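Local coordinates for alkylhydroperoxidase AhpD core: uncharacterized peroxidase-related protein (Ralstonia eutropha, PDB 2PRR) that probably acts as a thiol-dependent peroxidase of the alkylhydroperoxidase AhpD type, within the carboxymuconolactone decarboxylase family, at residues R74-V79 with D109-N114; L88-A93 with L171-A176; D60-K65 with I162-A167; Q124-D129 with R150-T155; R25-E30 with N40-L45. All blocks are in the same frame, centred on the assembly; numbering follows the deposited sequence.

Contact 1. Residues R74-V79 with D109-N114; sequences REMIVV and DQVAVN
Val111 brings its CG1 methyl to the oxygen end of the one flat group taking part here, the peptide carbonyl of Met76, close to the peptide plane and over neither face, with CG1 3.8 Å from Met76 O; no ring or side-chain amide takes part in the contact. The same methyl also meets Val79, at 3.9 Å from Val79 CG1 to Val111 CG1. Two short helical segments run side by side at 36°, their axes 9.4 Å apart, and their backbones come closest at Val79 and Ala112. The other methyl of Val111, CG2, reaches the selenomethionine Met76, whose CG lies 4.0 Å from it, the two side chains crossing at about a right angle. Helix 71-84 runs through the middle of the all-helical AhpD-like fold, and here helix 107-114 covers one flank of it; away from this flank Glu75 bonds His94 of helix 88-102. Val79 holds CG1 opposite its backbone N (chi1 -178°), which carries that methyl between two partners: Val111, and Ala112, whose CB is 3.9 Å from Val79 CG1. Beyond Ala112 a bound triethylene glycol, probably from the crystallisation liquor, lies about 4 Å from its side chain, and Val113 O accepts a hydrogen bond from Gln86 of the second subunit.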
# COMPACT_ATOMS: atom_id res chain seq x y z
N ARG D 74 -23.58 -3.15 16.38
CA ARG D 74 -22.33 -2.96 17.11
C ARG D 74 -21.37 -4.11 16.86
O ARG D 74 -20.18 -3.88 16.70
CB ARG D 74 -22.59 -2.84 18.61
CG ARG D 74 -23.40 -1.61 18.98
CD ARG D 74 -23.85 -1.64 20.47
NE ARG D 74 -24.93 -0.68 20.70
CZ ARG D 74 -25.28 -0.18 21.89
NH1 ARG D 74 -24.61 -0.48 22.99
NH2 ARG D 74 -26.29 0.67 21.95
N GLU D 75 -21.89 -5.35 16.86
CA GLU D 75 -21.09 -6.54 16.58
C GLU D 75 -20.65 -6.59 15.12
O GLU D 75 -19.58 -7.09 14.81
CB GLU D 75 -21.86 -7.79 16.91
CG GLU D 75 -22.16 -7.95 18.40
CD GLU D 75 -20.90 -8.07 19.27
OE1 GLU D 75 -19.79 -8.30 18.75
OE2 GLU D 75 -21.03 -7.94 20.50
N MSE D 76 -21.49 -6.04 14.25
CA MSE D 76 -21.19 -5.98 12.83
C MSE D 76 -19.96 -5.10 12.63
O MSE D 76 -19.04 -5.46 11.89
CB MSE D 76 -22.43 -5.45 12.10
CG MSE D 76 -22.56 -5.80 10.65
SE MSE D 76 -24.21 -5.18 9.98
CE MSE D 76 -25.60 -6.07 11.27
N ILE D 77 -19.91 -3.98 13.34
CA ILE D 77 -18.75 -3.09 13.29
C ILE D 77 -17.48 -3.83 13.73
O ILE D 77 -16.40 -3.68 13.12
CB ILE D 77 -18.96 -1.82 14.13
CG1 ILE D 77 -20.15 -1.01 13.58
CG2 ILE D 77 -17.66 -0.93 14.12
CD1 ILE D 77 -20.55 0.21 14.36
N VAL D 78 -17.59 -4.65 14.76
CA VAL D 78 -16.43 -5.38 15.26
C VAL D 78 -15.93 -6.38 14.25
O VAL D 78 -14.69 -6.54 14.07
CB VAL D 78 -16.73 -6.18 16.55
CG1 VAL D 78 -15.45 -6.91 17.01
CG2 VAL D 78 -17.29 -5.26 17.62
N VAL D 79 -16.86 -7.04 13.59
CA VAL D 79 -16.47 -8.07 12.66
C VAL D 79 -15.72 -7.48 11.42
O VAL D 79 -14.73 -8.07 11.00
CB VAL D 79 -17.65 -8.98 12.25
CG1 VAL D 79 -17.19 -10.05 11.31
CG2 VAL D 79 -18.31 -9.66 13.50
N ASP D 109 -20.20 -14.10 8.19
CA ASP D 109 -19.15 -14.54 7.24
C ASP D 109 -18.99 -13.55 6.08
O ASP D 109 -17.89 -13.36 5.59
CB ASP D 109 -19.41 -15.96 6.70
CG ASP D 109 -19.66 -16.99 7.81
OD1 ASP D 109 -20.28 -16.65 8.85
OD2 ASP D 109 -19.26 -18.15 7.61
N GLN D 110 -20.10 -12.95 5.65
CA GLN D 110 -20.12 -11.98 4.55
C GLN D 110 -19.40 -10.69 4.92
O GLN D 110 -18.67 -10.06 4.13
CB GLN D 110 -21.57 -11.63 4.21
CG GLN D 110 -22.40 -12.80 3.66
CD GLN D 110 -23.90 -12.54 3.67
OE1 GLN D 110 -24.36 -11.46 4.03
NE2 GLN D 110 -24.69 -13.56 3.27
N VAL D 111 -19.67 -10.28 6.14
CA VAL D 111 -19.09 -9.10 6.72
C VAL D 111 -17.59 -9.30 6.96
O VAL D 111 -16.81 -8.36 6.81
CB VAL D 111 -19.89 -8.70 8.00
CG1 VAL D 111 -19.14 -7.73 8.87
CG2 VAL D 111 -21.28 -8.10 7.60
N ALA D 112 -17.18 -10.51 7.34
CA ALA D 112 -15.78 -10.79 7.57
C ALA D 112 -14.99 -10.86 6.24
O ALA D 112 -13.87 -10.38 6.19
CB ALA D 112 -15.62 -12.04 8.32
N VAL D 113 -15.60 -11.35 5.18
CA VAL D 113 -14.90 -11.53 3.89
C VAL D 113 -14.93 -10.26 3.04
O VAL D 113 -13.89 -9.78 2.58
CB VAL D 113 -15.45 -12.77 3.15
CG1 VAL D 113 -14.58 -13.12 2.02
CG2 VAL D 113 -15.50 -14.02 4.11
N ASN D 114 -16.12 -9.70 2.84
CA ASN D 114 -16.27 -8.48 2.06
C ASN D 114 -17.64 -7.86 2.28
O ASN D 114 -18.52 -8.07 1.46
CB ASN D 114 -16.04 -8.77 0.56
CG ASN D 114 -16.34 -7.59 -0.32
OD1 ASN D 114 -16.24 -6.43 0.11
ND2 ASN D 114 -16.69 -7.86 -1.59

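Contact 2. Residues L88-A93 with L171-A176; sequences LYCVVA and LSNRMA
The helical segments that carry Cys90 and Asn173 cross steeply, at 123° between their N-to-C directions, with axes 9.1 Å apart and the pairs Tyr89-Ala176 and Cys90-Asn173 nearest in the backbone. Cys90 does most of the touching. Its SG stands opposite the carbonyl carbon (chi1 -66°) and projects between two polar side chains of helix 156-179. The closer is Asn173, whose ND2 comes to 3.3 Å from Cys90 SG and 3.5 Å from Cys90 CB, so the amide nitrogen lies alongside the whole side chain of the cysteine. Ser172 is the looser neighbour, its OG 3.7 Å from Cys90 SG. The amide of Asn173 has its own partners: OD1 takes a hydrogen bond from Asn85 ND2, while ND2 makes a weak one with Ser82 OG, which would fix the rotation of the group. One turn along helix 156-179, the contact becomes apolar and slack, Tyr89 CB facing Ala176 CB at 4.4 Å; the phenol of Tyr89 extends beyond, to Pro39 and Phe187. A bound di(hydroxyethyl)ether, probably from the crystallisation liquor, lies about 3 Å from the side chain of Cys90 and may mark an accessible pocket. Cys87 and Cys90 form a Cys-X-X-Cys pair at the start of helix 88-102, followed by His94 and faced by Glu75, a set consistent with the redox site of AhpD-type peroxidases.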
# COMPACT_ATOMS: atom_id res chain seq x y z
N LEU D 88 -7.97 -13.05 14.33
CA LEU D 88 -8.63 -14.32 14.39
C LEU D 88 -9.60 -14.45 15.58
O LEU D 88 -10.75 -14.82 15.38
CB LEU D 88 -7.57 -15.41 14.36
CG LEU D 88 -7.94 -16.88 14.54
CD1 LEU D 88 -9.11 -17.34 13.65
CD2 LEU D 88 -6.67 -17.69 14.26
N TYR D 89 -9.17 -14.13 16.81
CA TYR D 89 -10.09 -14.25 17.99
C TYR D 89 -11.36 -13.43 17.78
O TYR D 89 -12.46 -13.94 17.87
CB TYR D 89 -9.45 -13.85 19.35
CG TYR D 89 -10.46 -13.92 20.54
CD1 TYR D 89 -11.32 -12.86 20.83
CD2 TYR D 89 -10.57 -15.06 21.31
CE1 TYR D 89 -12.29 -12.94 21.89
CE2 TYR D 89 -11.54 -15.14 22.40
CZ TYR D 89 -12.38 -14.07 22.65
OH TYR D 89 -13.31 -14.13 23.69
N CYS D 90 -11.19 -12.15 17.46
CA CYS D 90 -12.32 -11.23 17.35
C CYS D 90 -13.30 -11.49 16.22
O CYS D 90 -14.52 -11.37 16.41
CB CYS D 90 -11.81 -9.79 17.26
SG CYS D 90 -11.01 -9.29 18.78
N VAL D 91 -12.77 -11.77 15.05
CA VAL D 91 -13.61 -12.09 13.92
C VAL D 91 -14.51 -13.29 14.24
O VAL D 91 -15.71 -13.28 13.96
CB VAL D 91 -12.72 -12.46 12.71
CG1 VAL D 91 -13.50 -13.19 11.69
CG2 VAL D 91 -12.09 -11.23 12.10
N VAL D 92 -13.89 -14.34 14.80
CA VAL D 92 -14.57 -15.57 15.11
C VAL D 92 -15.55 -15.42 16.29
O VAL D 92 -16.67 -15.86 16.20
CB VAL D 92 -13.54 -16.72 15.35
CG1 VAL D 92 -14.23 -17.98 15.88
CG2 VAL D 92 -12.78 -17.04 14.02
N ALA D 93 -15.10 -14.78 17.35
CA ALA D 93 -15.90 -14.57 18.56
C ALA D 93 -17.10 -13.68 18.29
O ALA D 93 -18.21 -14.02 18.62
CB ALA D 93 -15.02 -13.98 19.65
N LEU D 171 -7.95 -1.81 19.72
CA LEU D 171 -7.11 -2.11 20.88
C LEU D 171 -7.17 -3.62 21.13
O LEU D 171 -6.14 -4.31 21.18
CB LEU D 171 -7.62 -1.33 22.13
CG LEU D 171 -7.01 -1.54 23.53
CD1 LEU D 171 -7.58 -0.50 24.48
CD2 LEU D 171 -7.27 -2.93 24.09
N SER D 172 -8.39 -4.11 21.29
CA SER D 172 -8.65 -5.53 21.49
C SER D 172 -7.96 -6.41 20.44
O SER D 172 -7.32 -7.41 20.76
CB SER D 172 -10.15 -5.73 21.44
OG SER D 172 -10.48 -7.06 21.71
N ASN D 173 -8.11 -6.06 19.17
CA ASN D 173 -7.47 -6.79 18.08
C ASN D 173 -5.99 -6.93 18.29
O ASN D 173 -5.46 -8.04 18.20
CB ASN D 173 -7.63 -6.08 16.75
CG ASN D 173 -9.01 -6.15 16.18
OD1 ASN D 173 -9.21 -5.55 15.15
ND2 ASN D 173 -10.00 -6.84 16.88
N ARG D 174 -5.35 -5.78 18.53
CA ARG D 174 -3.91 -5.70 18.74
C ARG D 174 -3.38 -6.52 19.91
O ARG D 174 -2.32 -7.08 19.83
CB ARG D 174 -3.49 -4.24 18.81
CG ARG D 174 -3.49 -3.60 17.42
CD ARG D 174 -3.14 -2.13 17.40
NE ARG D 174 -3.22 -1.59 16.04
CZ ARG D 174 -4.35 -1.36 15.38
NH1 ARG D 174 -5.54 -1.57 15.94
NH2 ARG D 174 -4.31 -0.92 14.15
N MSE D 175 -4.14 -6.58 21.00
CA MSE D 175 -3.77 -7.40 22.12
C MSE D 175 -3.93 -8.88 21.76
O MSE D 175 -3.04 -9.70 22.03
CB MSE D 175 -4.67 -7.08 23.33
CG MSE D 175 -4.37 -5.76 23.98
SE MSE D 175 -2.59 -5.63 24.66
CE MSE D 175 -2.45 -7.14 25.69
N ALA D 176 -5.07 -9.19 21.14
CA ALA D 176 -5.44 -10.51 20.69
C ALA D 176 -4.41 -11.13 19.82
O ALA D 176 -4.05 -12.31 20.01
CB ALA D 176 -6.75 -10.45 19.92

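Contact 3. Residues D60-K65 with I162-A167; sequences DALMLK and IAAITA
In the selenomethionine Met63, CG opposite the carbonyl carbon (chi1 -51°) and a bend at chi2 (-57°) bring the selenium to Ile165, although the side chain does not set out in that direction; chi3 only turns the terminal CE. Leu62 needs no such bend: its CG lies opposite the carbonyl carbon, and the branch divides at the other helix, one methyl over a backbone and one over a side chain. Leu62 CD1 sits 3.8 Å from Ala164 O, while Leu62 CD2 is 3.8 Å from Ala164 CB. Met63 SE lies 3.9 Å from Ile165 CG1 and 4.0 Å from Ile165 CD1, touching the long branch of the isoleucine twice as the two side chains cross at about a right angle. The contact joins the last turn of helix 49-63 to the middle of helix 156-179, and Glu51 of the fourth subunit packs on both Leu62 and Ala164. Thr166 OG1 gives a 3.0 Å hydrogen bond to Ile162 O from 46° above the carbonyl plane, a partner for this buried hydroxyl in its own helix; Ile162 O holds a second donor, Thr166 N. A salt bridge from Lys65 to Asp161 spans from the end of helix 49-63 to helix 156-179. Beside that charged tie, the interface between 60-65 and 162-167 is van der Waals packing of methyls and a soft selenium, set by shape more than by directed bonds.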
# COMPACT_ATOMS: atom_id res chain seq x y z
N ASP D 60 -17.90 -2.59 28.25
CA ASP D 60 -19.25 -2.43 28.74
C ASP D 60 -19.80 -1.05 28.44
O ASP D 60 -20.95 -0.91 28.08
CB ASP D 60 -19.29 -2.75 30.23
CG ASP D 60 -19.11 -4.25 30.52
OD1 ASP D 60 -18.81 -5.03 29.58
OD2 ASP D 60 -19.31 -4.66 31.68
N ALA D 61 -18.97 -0.02 28.53
CA ALA D 61 -19.43 1.35 28.24
C ALA D 61 -19.94 1.60 26.81
O ALA D 61 -20.77 2.48 26.56
CB ALA D 61 -18.32 2.32 28.57
N LEU D 62 -19.43 0.84 25.86
CA LEU D 62 -19.79 0.99 24.47
C LEU D 62 -20.81 -0.03 24.01
O LEU D 62 -21.71 0.28 23.22
CB LEU D 62 -18.52 0.83 23.63
CG LEU D 62 -17.35 1.72 24.05
CD1 LEU D 62 -16.14 1.44 23.20
CD2 LEU D 62 -17.73 3.18 23.93
N MSE D 63 -20.67 -1.26 24.48
CA MSE D 63 -21.50 -2.32 23.98
C MSE D 63 -22.77 -2.47 24.83
O MSE D 63 -23.70 -3.13 24.39
CB MSE D 63 -20.72 -3.64 23.94
CG MSE D 63 -19.39 -3.59 23.25
SE MSE D 63 -19.55 -2.99 21.44
CE MSE D 63 -20.11 -4.31 20.71
N LEU D 64 -22.83 -1.88 26.01
CA LEU D 64 -24.02 -2.04 26.85
C LEU D 64 -24.87 -0.76 27.00
O LEU D 64 -26.00 -0.84 27.43
CB LEU D 64 -23.63 -2.64 28.21
CG LEU D 64 -22.93 -4.01 28.16
CD1 LEU D 64 -22.71 -4.58 29.54
CD2 LEU D 64 -23.74 -5.00 27.37
N LYS D 65 -24.35 0.39 26.59
CA LYS D 65 -25.11 1.64 26.70
C LYS D 65 -26.40 1.66 25.89
O LYS D 65 -26.64 0.77 25.07
CB LYS D 65 -24.24 2.82 26.21
CG LYS D 65 -23.89 2.79 24.72
CD LYS D 65 -22.90 3.91 24.33
CE LYS D 65 -23.56 5.29 24.20
NZ LYS D 65 -24.36 5.50 22.95
N ILE D 162 -20.01 4.53 16.58
CA ILE D 162 -19.32 3.72 15.54
C ILE D 162 -17.82 3.80 15.74
O ILE D 162 -17.17 2.79 15.91
CB ILE D 162 -19.67 4.21 14.09
CG1 ILE D 162 -21.15 3.97 13.79
CG2 ILE D 162 -18.77 3.51 13.01
CD1 ILE D 162 -21.69 4.76 12.63
N ALA D 163 -17.32 5.03 15.72
CA ALA D 163 -15.92 5.36 15.90
C ALA D 163 -15.34 4.83 17.21
O ALA D 163 -14.24 4.29 17.21
CB ALA D 163 -15.73 6.87 15.77
N ALA D 164 -16.09 4.93 18.31
CA ALA D 164 -15.63 4.42 19.58
C ALA D 164 -15.42 2.90 19.56
O ALA D 164 -14.39 2.39 20.00
CB ALA D 164 -16.61 4.82 20.70
N ILE D 165 -16.42 2.18 19.06
CA ILE D 165 -16.38 0.72 18.92
C ILE D 165 -15.19 0.34 18.03
O ILE D 165 -14.38 -0.51 18.36
CB ILE D 165 -17.69 0.25 18.30
CG1 ILE D 165 -18.81 0.29 19.37
CG2 ILE D 165 -17.54 -1.12 17.73
CD1 ILE D 165 -20.15 0.04 18.83
N THR D 166 -15.07 1.00 16.89
CA THR D 166 -13.91 0.75 16.03
C THR D 166 -12.65 0.91 16.90
O THR D 166 -11.85 -0.00 17.01
CB THR D 166 -13.90 1.71 14.84
OG1 THR D 166 -15.13 1.60 14.11
CG2 THR D 166 -12.69 1.44 13.91
N ALA D 167 -12.54 2.05 17.60
CA ALA D 167 -11.35 2.37 18.39
C ALA D 167 -11.01 1.34 19.45
O ALA D 167 -9.87 0.92 19.56
CB ALA D 167 -11.48 3.75 19.01

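Contact 4. Residues Q124-D129 with R150-T155; sequences QRAMLD and REHGFT
Ala126 and Met127 of helix 122-137 receive His152 and Phe154, two side chains presented where helix 143-151 ends in a Schellman motif. That motif is made of backbone bonds: Phe154 N reaches back to Leu149 O, and Gly153 N to Arg150 O at 2.8 Å. Gly153 holds the left-handed position with phi 89°, a conformation that suits glycine. Thr155 follows as the N-cap of helix 156-179, its OG1 accepting from Asp158 N, so the chain turns from one helix into the next within a few residues.

Apolar packing carries the contact itself. Met127, a selenomethionine, has CG opposite its backbone N (chi1 178°), which sends the end of the chain away, CE packing on Ile77, and leaves CB to do the touching. Met127 CB lies 3.9 Å from Phe154 CZ and 4.1 Å from Phe154 CE2, approaching the ring obliquely. The phenyl group is buried, whereas His152 sits nearer the surface.

Charged and polar support comes from Arg123, one residue before the 124-129 segment. It makes a cation-pi contact with Phe154 and weak hydrogen bonds through NH1 to the carbonyls of His152 and Gly153, bracing the turn from the side of helix 122-137.

The imidazole of His152 lays one face on a methyl group: Ala126 CB is 3.4 Å from His152 CD2 but 3.7 Å from His152 NE2 and 4.0 Å from His152 CG, so it sits nearest the CD2 corner of the ring.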
# COMPACT_ATOMS: atom_id res chain seq x y z
N GLN D 124 -26.61 0.30 6.80
CA GLN D 124 -25.56 -0.47 7.47
C GLN D 124 -24.25 -0.51 6.65
O GLN D 124 -23.16 -0.48 7.24
CB GLN D 124 -26.06 -1.86 7.84
CG GLN D 124 -27.13 -1.80 8.90
CD GLN D 124 -27.71 -3.14 9.27
OE1 GLN D 124 -27.58 -4.12 8.55
NE2 GLN D 124 -28.39 -3.18 10.40
N ARG D 125 -24.34 -0.55 5.32
CA ARG D 125 -23.12 -0.52 4.51
C ARG D 125 -22.42 0.82 4.75
O ARG D 125 -21.18 0.86 4.84
CB ARG D 125 -23.40 -0.74 3.02
CG ARG D 125 -22.11 -0.79 2.16
CD ARG D 125 -22.42 -0.83 0.67
NE ARG D 125 -21.20 -0.72 -0.13
N ALA D 126 -23.21 1.90 4.86
CA ALA D 126 -22.68 3.26 5.13
C ALA D 126 -21.97 3.35 6.48
O ALA D 126 -20.90 3.99 6.61
CB ALA D 126 -23.80 4.29 5.07
N MSE D 127 -22.57 2.70 7.48
CA MSE D 127 -22.07 2.64 8.82
C MSE D 127 -20.73 1.95 8.80
O MSE D 127 -19.84 2.33 9.53
CB MSE D 127 -23.05 1.82 9.70
CG MSE D 127 -22.65 1.62 11.12
SE MSE D 127 -23.82 0.30 12.01
CE MSE D 127 -23.23 -1.24 11.28
N LEU D 128 -20.60 0.90 8.02
CA LEU D 128 -19.34 0.18 8.00
C LEU D 128 -18.32 0.92 7.16
O LEU D 128 -17.15 0.78 7.43
CB LEU D 128 -19.51 -1.26 7.49
CG LEU D 128 -20.47 -2.18 8.22
CD1 LEU D 128 -20.41 -3.55 7.58
CD2 LEU D 128 -20.15 -2.24 9.71
N ASP D 129 -18.75 1.68 6.15
CA ASP D 129 -17.79 2.49 5.35
C ASP D 129 -17.04 3.43 6.30
O ASP D 129 -15.83 3.63 6.19
CB ASP D 129 -18.47 3.34 4.26
CG ASP D 129 -19.08 2.53 3.11
OD1 ASP D 129 -18.61 1.42 2.78
OD2 ASP D 129 -20.05 3.01 2.49
N ARG D 150 -25.41 10.94 8.12
CA ARG D 150 -26.65 11.64 8.41
C ARG D 150 -27.68 11.43 7.30
O ARG D 150 -28.89 11.29 7.59
CB ARG D 150 -26.38 13.11 8.70
CG ARG D 150 -25.64 13.34 10.04
CD ARG D 150 -25.75 14.78 10.50
NE ARG D 150 -25.21 15.67 9.48
CZ ARG D 150 -24.01 16.23 9.48
NH1 ARG D 150 -23.15 16.06 10.47
NH2 ARG D 150 -23.67 17.00 8.46
N GLU D 151 -27.18 11.34 6.06
CA GLU D 151 -28.01 11.07 4.88
C GLU D 151 -28.79 9.77 5.02
O GLU D 151 -29.84 9.63 4.42
CB GLU D 151 -27.15 10.98 3.58
CG GLU D 151 -26.66 12.32 2.98
CD GLU D 151 -25.70 12.14 1.79
N HIS D 152 -28.25 8.82 5.78
CA HIS D 152 -28.91 7.54 6.08
C HIS D 152 -29.65 7.52 7.41
O HIS D 152 -29.99 6.45 7.89
CB HIS D 152 -27.91 6.39 6.05
CG HIS D 152 -27.35 6.10 4.69
ND1 HIS D 152 -28.00 5.28 3.79
CD2 HIS D 152 -26.22 6.52 4.09
CE1 HIS D 152 -27.28 5.21 2.68
NE2 HIS D 152 -26.20 5.96 2.83
N GLY D 153 -29.87 8.67 8.03
CA GLY D 153 -30.63 8.73 9.29
C GLY D 153 -29.84 8.60 10.59
O GLY D 153 -30.44 8.36 11.66
N PHE D 154 -28.52 8.74 10.52
CA PHE D 154 -27.69 8.68 11.71
C PHE D 154 -27.50 10.10 12.22
O PHE D 154 -27.53 11.06 11.45
CB PHE D 154 -26.29 8.07 11.47
CG PHE D 154 -26.28 6.60 11.12
CD1 PHE D 154 -26.60 5.65 12.07
CD2 PHE D 154 -25.88 6.17 9.88
CE1 PHE D 154 -26.57 4.31 11.77
CE2 PHE D 154 -25.86 4.82 9.58
CZ PHE D 154 -26.21 3.89 10.53
N THR D 155 -27.28 10.20 13.52
CA THR D 155 -27.00 11.47 14.19
C THR D 155 -25.50 11.48 14.43
O THR D 155 -24.87 10.44 14.38
CB THR D 155 -27.64 11.52 15.57
OG1 THR D 155 -26.92 10.64 16.43
CG2 THR D 155 -29.09 11.09 15.53

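Contact 5. Residues R25-E30 with N40-L45; sequences RQRILE and NVFLTL
Phe42 is met by Arg27 at its ring edge and by Ile28 at its CB. The arginine starts out extended (chi1 178°), which carries CG and CD to the ring: Arg27 CD is 3.9 Å from Phe42 CE1, near the ring plane, and Arg27 CG is 4.1 Å from the same carbon. A bend at chi3 then turns NE and the guanidinium. The two side chains cross at about a right angle, yet the guanidinium plane ends only 21° from that of the ring. Arg27 NH1 forms a salt bridge with Asp60. Ile28 turns CG1 opposite its carbonyl carbon, and this brings a branch that starts off to one side back over the other helix. There it slides past Phe42 in the reverse direction, Ile28 CG1 4.0 Å from Phe42 CB, and ends with CD1 4.3 Å from Leu43 CD2. Thr44 stays with its own helix, OG1 bonding Asn40 O at 2.8 Å. Helix 22-35 and helix 40-45 thus form an antiparallel helical hairpin, 163° between directions and 10.6 Å between axes. Helix 49-63 closes over it, Phe56 stacking on the ring of Phe42 and Phe52 packing on Arg27, while Asn40 bonds Arg182 and Asn184.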
# COMPACT_ATOMS: atom_id res chain seq x y z
N ARG D 25 -12.89 -12.74 39.33
CA ARG D 25 -13.49 -14.07 39.42
C ARG D 25 -15.01 -14.03 39.22
O ARG D 25 -15.57 -14.92 38.57
CB ARG D 25 -13.21 -14.73 40.76
CG ARG D 25 -11.77 -15.13 41.04
CD ARG D 25 -11.64 -16.03 42.30
NE ARG D 25 -12.36 -17.30 42.12
CZ ARG D 25 -13.64 -17.55 42.48
NH1 ARG D 25 -14.41 -16.64 43.08
NH2 ARG D 25 -14.15 -18.75 42.22
N GLN D 26 -15.67 -13.01 39.77
CA GLN D 26 -17.13 -12.88 39.68
C GLN D 26 -17.60 -12.52 38.26
O GLN D 26 -18.64 -12.98 37.80
CB GLN D 26 -17.66 -11.87 40.74
CG GLN D 26 -19.19 -11.66 40.75
N ARG D 27 -16.82 -11.70 37.55
CA ARG D 27 -17.17 -11.34 36.18
C ARG D 27 -17.04 -12.58 35.29
O ARG D 27 -17.90 -12.83 34.44
CB ARG D 27 -16.28 -10.22 35.66
CG ARG D 27 -16.57 -9.84 34.22
CD ARG D 27 -15.52 -8.90 33.70
NE ARG D 27 -15.73 -7.52 34.12
CZ ARG D 27 -16.52 -6.66 33.49
NH1 ARG D 27 -17.24 -7.02 32.43
NH2 ARG D 27 -16.59 -5.42 33.95
N ILE D 28 -15.98 -13.35 35.50
CA ILE D 28 -15.75 -14.61 34.78
C ILE D 28 -16.87 -15.63 35.07
O ILE D 28 -17.35 -16.31 34.17
CB ILE D 28 -14.37 -15.22 35.11
CG1 ILE D 28 -13.25 -14.31 34.59
CG2 ILE D 28 -14.23 -16.62 34.51
CD1 ILE D 28 -11.86 -14.75 35.01
N LEU D 29 -17.27 -15.74 36.33
CA LEU D 29 -18.35 -16.68 36.67
C LEU D 29 -19.71 -16.27 36.10
O LEU D 29 -20.50 -17.13 35.69
CB LEU D 29 -18.42 -16.86 38.18
CG LEU D 29 -17.32 -17.78 38.69
CD1 LEU D 29 -17.09 -17.58 40.17
CD2 LEU D 29 -17.64 -19.26 38.40
N GLU D 30 -19.96 -14.96 36.07
CA GLU D 30 -21.21 -14.41 35.53
C GLU D 30 -21.33 -14.71 34.03
O GLU D 30 -22.42 -15.05 33.55
CB GLU D 30 -21.29 -12.90 35.81
CG GLU D 30 -22.64 -12.23 35.48
N ASN D 40 -12.17 -16.97 25.95
CA ASN D 40 -10.76 -16.89 26.30
C ASN D 40 -10.21 -15.49 26.55
O ASN D 40 -9.18 -15.35 27.20
CB ASN D 40 -9.91 -17.70 25.30
CG ASN D 40 -10.20 -19.20 25.39
OD1 ASN D 40 -10.64 -19.72 26.45
ND2 ASN D 40 -9.97 -19.91 24.29
N VAL D 41 -10.90 -14.46 26.09
CA VAL D 41 -10.43 -13.08 26.29
C VAL D 41 -10.36 -12.78 27.81
O VAL D 41 -9.45 -12.09 28.26
CB VAL D 41 -11.35 -12.03 25.55
CG1 VAL D 41 -12.78 -12.03 26.13
CG2 VAL D 41 -10.74 -10.60 25.56
N PHE D 42 -11.32 -13.31 28.59
CA PHE D 42 -11.33 -13.07 30.04
C PHE D 42 -10.14 -13.73 30.74
O PHE D 42 -9.51 -13.14 31.59
CB PHE D 42 -12.62 -13.60 30.70
CG PHE D 42 -13.87 -12.89 30.27
CD1 PHE D 42 -14.29 -11.74 30.90
CD2 PHE D 42 -14.66 -13.40 29.23
CE1 PHE D 42 -15.47 -11.08 30.50
CE2 PHE D 42 -15.83 -12.75 28.82
CZ PHE D 42 -16.23 -11.59 29.46
N LEU D 43 -9.87 -14.98 30.39
CA LEU D 43 -8.82 -15.73 31.03
C LEU D 43 -7.44 -15.27 30.62
O LEU D 43 -6.53 -15.26 31.45
CB LEU D 43 -8.99 -17.21 30.69
CG LEU D 43 -10.31 -17.81 31.20
CD1 LEU D 43 -10.62 -19.08 30.43
CD2 LEU D 43 -10.25 -18.04 32.72
N THR D 44 -7.28 -14.88 29.36
CA THR D 44 -5.96 -14.44 28.88
C THR D 44 -5.59 -13.07 29.42
O THR D 44 -4.44 -12.84 29.81
CB THR D 44 -5.87 -14.47 27.32
OG1 THR D 44 -6.92 -13.68 26.75
CG2 THR D 44 -5.98 -15.89 26.83
N LEU D 45 -6.55 -12.15 29.42
CA LEU D 45 -6.31 -10.80 29.96
C LEU D 45 -6.21 -10.78 31.49
O LEU D 45 -5.62 -9.86 32.05
CB LEU D 45 -7.36 -9.79 29.48
CG LEU D 45 -7.37 -9.47 27.97
CD1 LEU D 45 -8.47 -8.48 27.71
CD2 LEU D 45 -6.01 -8.93 27.37

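Overall arrangement
Contact 2 holds the presumed redox cysteine. Contact 1 is nearest to it, its centre 12 Å away, and touches it where Ala112 CB meets Val91 CG1 at 4.1 Å. Contact 5, 16 Å from contact 2 between centres, meets it where Tyr89 OH lies 3.3 Å from Val41 CG1. Contact 3 shares helix 156-179 with contact 2 and joins contact 1 through Arg74 NH2, 3.1 Å from Lys65 O. Contact 4, 24 Å from contact 2, reaches contact 3 where Ile162 CD1 packs on Met127 CG at 3.6 Å. The salt bridge Arg27-Asp60 ties contact 5 to contact 3. Bound di(hydroxyethyl)ether, probably from the crystallisation liquor, lies about 3 Å from the Cys90 side chain and about 4 Å from that of Phe42, so contacts 2 and 5 may border accessible pockets.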